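Local coordinates for chain length determinant protein (Shigella flexneri, PDB 4ZM5), which regulates the chain length of lipopolysaccharide O-antigen, probably as a membrane-bound oligomer of the polysaccharide co-polymerase family, at residues 8-19 and 223-234; 65-73 and 81-89. The protein carries 1 engineered substitution. All coordinates share one frame; numbering follows the deposited sequence.

Contact 1: 8-19 and 223-234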
loop_
_atom_site.group_PDB
_atom_site.type_symbol
_atom_site.label_atom_id
_atom_site.label_comp_id
_atom_site.label_asym_id
_atom_site.label_seq_id
_atom_site.Cartn_x
_atom_site.Cartn_y
_atom_site.Cartn_z
ATOM N N SER B 8 39.545 -7.449 5.311
ATOM C CA SER B 8 38.810 -7.429 4.055
ATOM C C SER B 8 37.583 -6.565 4.242
ATOM O O SER B 8 36.896 -6.674 5.261
ATOM C CB SER B 8 38.402 -8.818 3.612
ATOM O OG SER B 8 37.718 -8.748 2.369
ATOM N N THR B 9 37.335 -5.680 3.281
ATOM C CA THR B 9 36.238 -4.725 3.362
ATOM C C THR B 9 35.345 -4.822 2.136
ATOM O O THR B 9 35.822 -5.043 1.016
ATOM C CB THR B 9 36.819 -3.295 3.521
ATOM O OG1 THR B 9 37.648 -3.266 4.663
ATOM C CG2 THR B 9 35.763 -2.245 3.720
ATOM N N ALA B 10 34.050 -4.603 2.367
ATOM C CA ALA B 10 33.008 -4.511 1.348
ATOM C C ALA B 10 32.089 -3.344 1.695
ATOM O O ALA B 10 31.945 -3.006 2.877
ATOM C CB ALA B 10 32.226 -5.813 1.247
ATOM N N ILE B 11 31.523 -2.683 0.677
ATOM C CA ILE B 11 30.576 -1.583 0.897
ATOM C C ILE B 11 29.295 -1.958 0.199
ATOM O O ILE B 11 29.282 -2.241 -0.995
ATOM C CB ILE B 11 31.092 -0.172 0.511
ATOM C CG1 ILE B 11 32.375 0.165 1.300
ATOM C CG2 ILE B 11 30.007 0.869 0.776
ATOM C CD1 ILE B 11 33.180 1.322 0.801
ATOM N N ILE B 12 28.227 -1.952 0.963
ATOM C CA ILE B 12 26.916 -2.367 0.510
ATOM C C ILE B 12 25.890 -1.242 0.737
ATOM O O ILE B 12 26.005 -0.485 1.708
ATOM C CB ILE B 12 26.641 -3.683 1.288
ATOM C CG1 ILE B 12 27.009 -4.895 0.425
ATOM C CG2 ILE B 12 25.272 -3.795 1.980
ATOM C CD1 ILE B 12 27.289 -6.225 1.211
ATOM N N THR B 13 24.940 -1.076 -0.215
ATOM C CA THR B 13 23.881 -0.066 -0.064
ATOM C C THR B 13 22.536 -0.697 -0.488
ATOM O O THR B 13 22.477 -1.891 -0.806
ATOM C CB THR B 13 24.209 1.278 -0.760
ATOM O OG1 THR B 13 23.315 2.270 -0.260
ATOM C CG2 THR B 13 24.116 1.223 -2.274
ATOM N N GLN B 14 21.470 0.117 -0.462
ATOM C CA GLN B 14 20.133 -0.315 -0.837
ATOM C C GLN B 14 20.128 -0.798 -2.281
ATOM O O GLN B 14 20.916 -0.309 -3.114
ATOM C CB GLN B 14 19.105 0.820 -0.640
ATOM C CG GLN B 14 19.279 2.033 -1.544
ATOM C CD GLN B 14 18.441 3.219 -1.136
ATOM O OE1 GLN B 14 17.650 3.175 -0.193
ATOM N NE2 GLN B 14 18.619 4.322 -1.826
ATOM N N PRO B 15 19.275 -1.769 -2.596
ATOM C CA PRO B 15 19.210 -2.224 -3.985
ATOM C C PRO B 15 18.639 -1.123 -4.896
ATOM O O PRO B 15 17.970 -0.205 -4.403
ATOM C CB PRO B 15 18.302 -3.452 -3.891
ATOM C CG PRO B 15 17.472 -3.218 -2.684
ATOM C CD PRO B 15 18.309 -2.468 -1.726
ATOM N N ASP B 16 18.913 -1.201 -6.212
ATOM C CA ASP B 16 18.408 -0.273 -7.252
ATOM C C ASP B 16 16.941 -0.550 -7.542
ATOM O O ASP B 16 16.483 -1.666 -7.292
ATOM C CB ASP B 16 19.196 -0.442 -8.568
ATOM C CG ASP B 16 20.578 0.154 -8.595
ATOM O OD1 ASP B 16 20.806 1.174 -7.894
ATOM O OD2 ASP B 16 21.428 -0.360 -9.360
ATOM N N VAL B 17 16.232 0.427 -8.161
ATOM C CA VAL B 17 14.819 0.320 -8.569
ATOM C C VAL B 17 14.673 -0.868 -9.525
ATOM O O VAL B 17 13.698 -1.610 -9.424
ATOM C CB VAL B 17 14.306 1.662 -9.182
ATOM C CG1 VAL B 17 12.848 1.592 -9.611
ATOM C CG2 VAL B 17 14.525 2.828 -8.220
ATOM N N GLY B 18 15.681 -1.077 -10.373
ATOM C CA GLY B 18 15.689 -2.183 -11.319
ATOM C C GLY B 18 15.741 -3.536 -10.643
ATOM O O GLY B 18 15.026 -4.468 -11.039
ATOM N N GLN B 19 16.578 -3.637 -9.610
ATOM C CA GLN B 19 16.746 -4.857 -8.816
ATOM C C GLN B 19 15.486 -5.190 -7.989
ATOM O O GLN B 19 15.245 -6.351 -7.650
ATOM C CB GLN B 19 17.926 -4.687 -7.837
ATOM C CG GLN B 19 19.313 -4.676 -8.457
ATOM C CD GLN B 19 20.360 -4.386 -7.406
ATOM O OE1 GLN B 19 20.545 -3.249 -6.975
ATOM N NE2 GLN B 19 21.057 -5.412 -6.949
ATOM N N ASP B 223 13.064 -11.818 -9.137
ATOM C CA ASP B 223 14.498 -11.798 -8.879
ATOM C C ASP B 223 14.713 -10.641 -7.913
ATOM O O ASP B 223 14.771 -9.475 -8.328
ATOM C CB ASP B 223 15.319 -11.657 -10.190
ATOM C CG ASP B 223 16.823 -11.483 -9.998
ATOM O OD1 ASP B 223 17.432 -12.303 -9.275
ATOM O OD2 ASP B 223 17.394 -10.549 -10.601
ATOM N N ILE B 224 14.712 -10.952 -6.613
ATOM C CA ILE B 224 14.825 -9.905 -5.605
ATOM C C ILE B 224 16.212 -9.883 -4.971
ATOM O O ILE B 224 16.825 -10.913 -4.687
ATOM C CB ILE B 224 13.683 -9.931 -4.558
ATOM C CG1 ILE B 224 13.657 -11.245 -3.737
ATOM C CG2 ILE B 224 12.335 -9.656 -5.261
ATOM C CD1 ILE B 224 12.660 -11.255 -2.635
ATOM N N HIS B 225 16.694 -8.658 -4.805
ATOM C CA HIS B 225 17.994 -8.267 -4.261
ATOM C C HIS B 225 17.747 -7.426 -3.011
ATOM O O HIS B 225 16.924 -6.529 -3.045
ATOM C CB HIS B 225 18.798 -7.479 -5.336
ATOM C CG HIS B 225 18.861 -8.154 -6.687
ATOM N ND1 HIS B 225 19.952 -8.923 -7.064
ATOM C CD2 HIS B 225 17.950 -8.173 -7.693
ATOM C CE1 HIS B 225 19.667 -9.384 -8.275
ATOM N NE2 HIS B 225 18.479 -8.953 -8.698
ATOM N N ALA B 226 18.372 -7.761 -1.892
ATOM C CA ALA B 226 18.173 -6.988 -0.653
ATOM C C ALA B 226 19.271 -5.900 -0.500
ATOM O O ALA B 226 19.195 -5.044 0.377
ATOM C CB ALA B 226 18.144 -7.919 0.551
ATOM N N TYR B 227 20.263 -5.924 -1.393
ATOM C CA TYR B 227 21.358 -4.970 -1.396
ATOM C C TYR B 227 21.972 -4.846 -2.787
ATOM O O TYR B 227 21.592 -5.561 -3.716
ATOM C CB TYR B 227 22.441 -5.359 -0.359
ATOM C CG TYR B 227 23.159 -6.654 -0.680
ATOM C CD1 TYR B 227 22.585 -7.885 -0.374
ATOM C CD2 TYR B 227 24.410 -6.648 -1.291
ATOM C CE1 TYR B 227 23.228 -9.077 -0.687
ATOM C CE2 TYR B 227 25.067 -7.834 -1.598
ATOM C CZ TYR B 227 24.472 -9.049 -1.288
ATOM O OH TYR B 227 25.101 -10.233 -1.585
ATOM N N ARG B 228 22.923 -3.919 -2.906
ATOM C CA ARG B 228 23.699 -3.609 -4.089
ATOM C C ARG B 228 25.107 -3.343 -3.611
ATOM O O ARG B 228 25.284 -2.658 -2.599
ATOM C CB ARG B 228 23.098 -2.392 -4.812
ATOM C CG ARG B 228 23.958 -1.859 -5.930
ATOM C CD ARG B 228 23.328 -0.692 -6.647
ATOM N NE ARG B 228 23.487 0.593 -5.968
ATOM C CZ ARG B 228 24.593 1.337 -5.975
ATOM N NH1 ARG B 228 25.701 0.893 -6.565
ATOM N NH2 ARG B 228 24.601 2.522 -5.391
ATOM N N TYR B 229 26.111 -3.910 -4.290
ATOM C CA TYR B 229 27.484 -3.657 -3.896
ATOM C C TYR B 229 27.943 -2.335 -4.434
ATOM O O TYR B 229 27.704 -2.012 -5.597
ATOM C CB TYR B 229 28.450 -4.740 -4.400
ATOM C CG TYR B 229 28.511 -6.024 -3.604
ATOM C CD1 TYR B 229 29.116 -6.063 -2.348
ATOM C CD2 TYR B 229 28.095 -7.231 -4.163
ATOM C CE1 TYR B 229 29.232 -7.261 -1.638
ATOM C CE2 TYR B 229 28.201 -8.431 -3.461
ATOM C CZ TYR B 229 28.778 -8.442 -2.206
ATOM O OH TYR B 229 28.898 -9.634 -1.551
ATOM N N VAL B 230 28.615 -1.579 -3.587
ATOM C CA VAL B 230 29.298 -0.358 -3.951
ATOM C C VAL B 230 30.732 -0.822 -4.237
ATOM O O VAL B 230 31.343 -0.413 -5.232
ATOM C CB VAL B 230 29.185 0.733 -2.854
ATOM C CG1 VAL B 230 30.150 1.878 -3.119
ATOM C CG2 VAL B 230 27.772 1.262 -2.744
ATOM N N MET B 231 31.220 -1.752 -3.383
ATOM C CA MET B 231 32.532 -2.376 -3.435
ATOM C C MET B 231 32.434 -3.811 -2.904
ATOM O O MET B 231 32.007 -4.015 -1.763
ATOM C CB MET B 231 33.522 -1.537 -2.599
ATOM C CG MET B 231 34.961 -1.937 -2.747
ATOM S SD MET B 231 36.005 -0.996 -1.612
ATOM C CE MET B 231 35.534 -1.736 -0.073
ATOM N N LYS B 232 32.847 -4.799 -3.720
ATOM C CA LYS B 232 32.855 -6.221 -3.328
ATOM C C LYS B 232 33.997 -6.487 -2.312
ATOM O O LYS B 232 34.877 -5.632 -2.217
ATOM C CB LYS B 232 32.986 -7.108 -4.562
ATOM C CG LYS B 232 31.812 -6.919 -5.535
ATOM C CD LYS B 232 31.687 -8.075 -6.479
ATOM C CE LYS B 232 30.484 -7.961 -7.367
ATOM N NZ LYS B 232 30.243 -9.224 -8.118
ATOM N N PRO B 233 34.018 -7.612 -1.516
ATOM C CA PRO B 233 35.117 -7.790 -0.534
ATOM C C PRO B 233 36.509 -7.656 -1.158
ATOM O O PRO B 233 36.809 -8.273 -2.189
ATOM C CB PRO B 233 34.892 -9.199 0.029
ATOM C CG PRO B 233 33.455 -9.438 -0.155
ATOM C CD PRO B 233 33.064 -8.740 -1.439
ATOM N N THR B 234 37.325 -6.769 -0.565
ATOM C CA THR B 234 38.678 -6.498 -1.039
ATOM C C THR B 234 39.646 -7.601 -0.666
ATOM O O THR B 234 39.427 -8.330 0.299
ATOM C CB THR B 234 39.235 -5.180 -0.480
ATOM O OG1 THR B 234 39.308 -5.233 0.946
ATOM C CG2 THR B 234 38.490 -3.959 -0.968
HETATM O O HOH W 1 20.890 1.855 -4.964
#
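Q19 lays CG over one face of the H225 ring, in a CH-pi contact 4.1 Å from the centroid. Q19 O meets the same ring at its edge. The Y229 ring has K232 CG over one face and Y227 CE2 over the other, while A10 CB sits at its edge. I12 lies alongside, its CD1 3.6 Å from Y229 CE1. T13 CG2 covers one face of the R228 guanidinium. A water in the guanidinium plane accepts from R228 NE and donates to Q14 O and D16 OD1. D16 OD1 is 3.4 Å from R228 NE, well out of that plane, so this salt bridge is purely electrostatic. D16 has its strongest partner in R48 of the second subunit; K115 there bridges OD2. The outer strand 228-229 pairs antiparallel with inner strand 6-13 of the four-stranded sheet. A classic beta bulge interrupts the pairing: V230 and M231 both face I11, and I11 O accepts from V230 N at 2.8 Å and M231 N at 3.1 Å. M231 bends at chi3 (72°), bringing CE to 3.8 Å from T9 CG2. T234 OG1 accepts from T9 N at 3.1 Å, and S8 OG donates to a lone pair of T234 O.

Contact 2: 65-73 and 81-89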
loop_
_atom_site.group_PDB
_atom_site.type_symbol
_atom_site.label_atom_id
_atom_site.label_comp_id
_atom_site.label_asym_id
_atom_site.label_seq_id
_atom_site.Cartn_x
_atom_site.Cartn_y
_atom_site.Cartn_z
ATOM N N GLU B 65 37.466 -18.940 20.141
ATOM C CA GLU B 65 38.404 -18.057 19.451
ATOM C C GLU B 65 37.552 -16.972 18.777
ATOM O O GLU B 65 36.882 -17.227 17.764
ATOM C CB GLU B 65 39.302 -18.835 18.463
ATOM C CG GLU B 65 40.612 -18.137 18.102
ATOM C CD GLU B 65 40.554 -16.963 17.134
ATOM O OE1 GLU B 65 39.615 -16.905 16.303
ATOM O OE2 GLU B 65 41.471 -16.110 17.190
ATOM N N PRO B 66 37.481 -15.781 19.404
ATOM C CA PRO B 66 36.635 -14.710 18.861
ATOM C C PRO B 66 37.082 -14.174 17.500
ATOM O O PRO B 66 38.279 -13.970 17.256
ATOM C CB PRO B 66 36.731 -13.603 19.915
ATOM C CG PRO B 66 37.357 -14.205 21.098
ATOM C CD PRO B 66 38.178 -15.345 20.630
ATOM N N GLU B 67 36.097 -13.921 16.629
ATOM C CA GLU B 67 36.324 -13.355 15.306
ATOM C C GLU B 67 35.790 -11.926 15.304
ATOM O O GLU B 67 34.816 -11.614 16.007
ATOM C CB GLU B 67 35.669 -14.208 14.202
ATOM C CG GLU B 67 36.335 -15.557 13.950
ATOM C CD GLU B 67 35.580 -16.504 13.024
ATOM O OE1 GLU B 67 35.152 -17.580 13.503
ATOM O OE2 GLU B 67 35.424 -16.188 11.822
ATOM N N LYS B 68 36.454 -11.051 14.548
ATOM C CA LYS B 68 36.057 -9.661 14.439
ATOM C C LYS B 68 35.419 -9.423 13.075
ATOM O O LYS B 68 36.080 -9.512 12.034
ATOM C CB LYS B 68 37.259 -8.713 14.693
ATOM C CG LYS B 68 37.017 -7.224 14.410
ATOM C CD LYS B 68 36.221 -6.511 15.502
ATOM C CE LYS B 68 36.507 -5.024 15.507
ATOM N NZ LYS B 68 35.639 -4.296 16.478
ATOM N N LEU B 69 34.104 -9.151 13.110
ATOM C CA LEU B 69 33.285 -8.768 11.967
ATOM C C LEU B 69 32.542 -7.497 12.329
ATOM O O LEU B 69 31.965 -7.396 13.416
ATOM C CB LEU B 69 32.333 -9.875 11.529
ATOM C CG LEU B 69 31.605 -9.597 10.233
ATOM C CD1 LEU B 69 31.958 -10.612 9.195
ATOM C CD2 LEU B 69 30.124 -9.564 10.475
ATOM N N THR B 70 32.575 -6.528 11.411
ATOM C CA THR B 70 32.041 -5.194 11.618
ATOM C C THR B 70 31.052 -4.801 10.535
ATOM O O THR B 70 31.215 -5.165 9.368
ATOM C CB THR B 70 33.209 -4.204 11.660
ATOM O OG1 THR B 70 34.329 -4.788 12.329
ATOM C CG2 THR B 70 32.853 -2.930 12.367
ATOM N N ILE B 71 30.019 -4.050 10.954
ATOM C CA ILE B 71 28.995 -3.437 10.110
ATOM C C ILE B 71 28.769 -2.014 10.671
ATOM O O ILE B 71 28.326 -1.831 11.806
ATOM C CB ILE B 71 27.687 -4.271 9.887
ATOM C CG1 ILE B 71 26.718 -3.538 8.900
ATOM C CG2 ILE B 71 27.024 -4.715 11.194
ATOM C CD1 ILE B 71 25.708 -4.409 8.155
ATOM N N GLU B 72 29.183 -1.017 9.888
ATOM C CA GLU B 72 29.114 0.393 10.247
ATOM C C GLU B 72 28.708 1.239 9.057
ATOM O O GLU B 72 29.037 0.864 7.922
ATOM C CB GLU B 72 30.509 0.857 10.706
ATOM C CG GLU B 72 30.952 0.366 12.069
ATOM C CD GLU B 72 32.295 0.956 12.457
ATOM O OE1 GLU B 72 33.319 0.451 11.944
ATOM O OE2 GLU B 72 32.314 1.995 13.158
ATOM N N PRO B 73 28.103 2.438 9.258
ATOM C CA PRO B 73 27.891 3.326 8.097
ATOM C C PRO B 73 29.263 3.763 7.523
ATOM O O PRO B 73 30.196 3.981 8.298
ATOM C CB PRO B 73 27.091 4.491 8.687
ATOM C CG PRO B 73 27.368 4.477 10.126
ATOM C CD PRO B 73 27.646 3.068 10.517
ATOM N N PRO B 81 26.043 4.479 2.518
ATOM C CA PRO B 81 26.138 3.016 2.458
ATOM C C PRO B 81 26.699 2.400 3.753
ATOM O O PRO B 81 27.020 3.111 4.716
ATOM C CB PRO B 81 27.031 2.798 1.240
ATOM C CG PRO B 81 27.980 3.962 1.298
ATOM C CD PRO B 81 27.218 5.123 1.896
ATOM N N LEU B 82 26.768 1.060 3.789
ATOM C CA LEU B 82 27.280 0.344 4.943
ATOM C C LEU B 82 28.552 -0.379 4.582
ATOM O O LEU B 82 28.649 -0.979 3.510
ATOM C CB LEU B 82 26.236 -0.642 5.509
ATOM C CG LEU B 82 24.879 -0.033 5.917
ATOM C CD1 LEU B 82 23.816 -1.109 6.020
ATOM C CD2 LEU B 82 24.981 0.721 7.239
ATOM N N THR B 83 29.533 -0.290 5.480
ATOM C CA THR B 83 30.842 -0.912 5.360
ATOM C C THR B 83 30.864 -2.170 6.211
ATOM O O THR B 83 30.656 -2.120 7.437
ATOM C CB THR B 83 31.941 0.086 5.781
ATOM O OG1 THR B 83 31.972 1.133 4.830
ATOM C CG2 THR B 83 33.317 -0.540 5.831
ATOM N N VAL B 84 31.124 -3.295 5.557
ATOM C CA VAL B 84 31.238 -4.577 6.237
ATOM C C VAL B 84 32.721 -4.982 6.215
ATOM O O VAL B 84 33.391 -4.854 5.185
ATOM C CB VAL B 84 30.273 -5.665 5.693
ATOM C CG1 VAL B 84 28.846 -5.389 6.157
ATOM C CG2 VAL B 84 30.303 -5.725 4.171
ATOM N N SER B 85 33.242 -5.383 7.374
ATOM C CA SER B 85 34.653 -5.719 7.500
ATOM C C SER B 85 34.880 -7.006 8.227
ATOM O O SER B 85 34.160 -7.319 9.154
ATOM C CB SER B 85 35.398 -4.612 8.238
ATOM O OG SER B 85 35.571 -3.477 7.407
ATOM N N TYR B 86 35.904 -7.733 7.829
ATOM C CA TYR B 86 36.298 -8.976 8.473
ATOM C C TYR B 86 37.808 -9.008 8.651
ATOM O O TYR B 86 38.553 -8.724 7.711
ATOM C CB TYR B 86 35.826 -10.203 7.683
ATOM C CG TYR B 86 36.163 -11.498 8.382
ATOM C CD1 TYR B 86 35.443 -11.919 9.500
ATOM C CD2 TYR B 86 37.238 -12.277 7.966
ATOM C CE1 TYR B 86 35.786 -13.081 10.188
ATOM C CE2 TYR B 86 37.592 -13.438 8.647
ATOM C CZ TYR B 86 36.850 -13.845 9.748
ATOM O OH TYR B 86 37.190 -14.986 10.418
ATOM N N VAL B 87 38.249 -9.387 9.854
ATOM C CA VAL B 87 39.667 -9.538 10.169
ATOM C C VAL B 87 40.004 -11.041 10.128
ATOM O O VAL B 87 39.520 -11.822 10.965
ATOM C CB VAL B 87 40.102 -8.870 11.509
ATOM C CG1 VAL B 87 41.617 -8.961 11.710
ATOM C CG2 VAL B 87 39.634 -7.422 11.598
ATOM N N GLY B 88 40.797 -11.414 9.129
ATOM C CA GLY B 88 41.255 -12.780 8.915
ATOM C C GLY B 88 42.718 -12.976 9.264
ATOM O O GLY B 88 43.399 -12.040 9.704
ATOM N N GLN B 89 43.213 -14.201 9.068
ATOM C CA GLN B 89 44.603 -14.569 9.359
ATOM C C GLN B 89 45.518 -14.350 8.143
ATOM O O GLN B 89 46.704 -14.045 8.314
ATOM C CB GLN B 89 44.692 -16.033 9.826
ATOM C CG GLN B 89 44.363 -16.236 11.297
ATOM C CD GLN B 89 44.661 -17.648 11.743
ATOM O OE1 GLN B 89 43.775 -18.512 11.773
ATOM N NE2 GLN B 89 45.916 -17.919 12.100
#
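Y86 OH donates to E67 OE2 at 2.6 Å. The oxygen is met on its anti side, 31° out of the carboxylate plane, and lies at the ring edge. Carboxylate and ring stand nearly perpendicular, 81° apart. With CG anti to the backbone N (chi1 -177°), the Y86 ring extends along the sheet face to the beginning of the neighbouring strand, where E67 lies. L69 crosses it at about a right angle, with CD1 3.7 Å from Y86 CD1. Farther along the same face, I71 and V84 lie side by side and point the same way; I71 CD1 is 3.8 Å from V84 CG1. These pairs belong to a beta hairpin, strands 68-73 and 82-88, in regular antiparallel register. L69-Y86 and I71-V84 are non-hydrogen-bonded pairs. T70-S85 and E72-T83 alternate with them as hydrogen-bonded pairs, their side chains on the other face. T70 N to S85 O and S85 N to T70 O both measure 2.9 Å. T83 N to E72 O is shorter, at 2.7 Å. On that second face, K68 CG touches V87 CG2 at 3.8 Å. In the next shell, Y101 OH also bonds to E67 OE2, and Q63 holds E67 OE1, so both carboxylate oxygens have partners. F53 of helix 38-53 packs on L69, I71 and V84. S74 bonds to T83 OG1, just past the end of strand 68-73.

How the contacts relate
Both contacts build the same antiparallel sheet, ordered 68-73, 82-88, 6-13, 228-229 within this chain. Contact 2 joins one outer strand to its inner neighbour, and contact 1 joins the other outer strand to the second inner one. Backbone bonds from A10 O to V84 N (2.8 Å) and I12 O to L82 N (2.7 Å) link them. Both are partly buried. Contact 2 is a local hairpin nested within the long loop that contact 1 closes. Its pairing is regular, with an apolar face under helices. Contact 1 brings the two chain ends together, is bulged, and adds charge and water. Both touch the second subunit; contact 1 does so through salt bridges of D16, contact 2 by packing of P81 and T83.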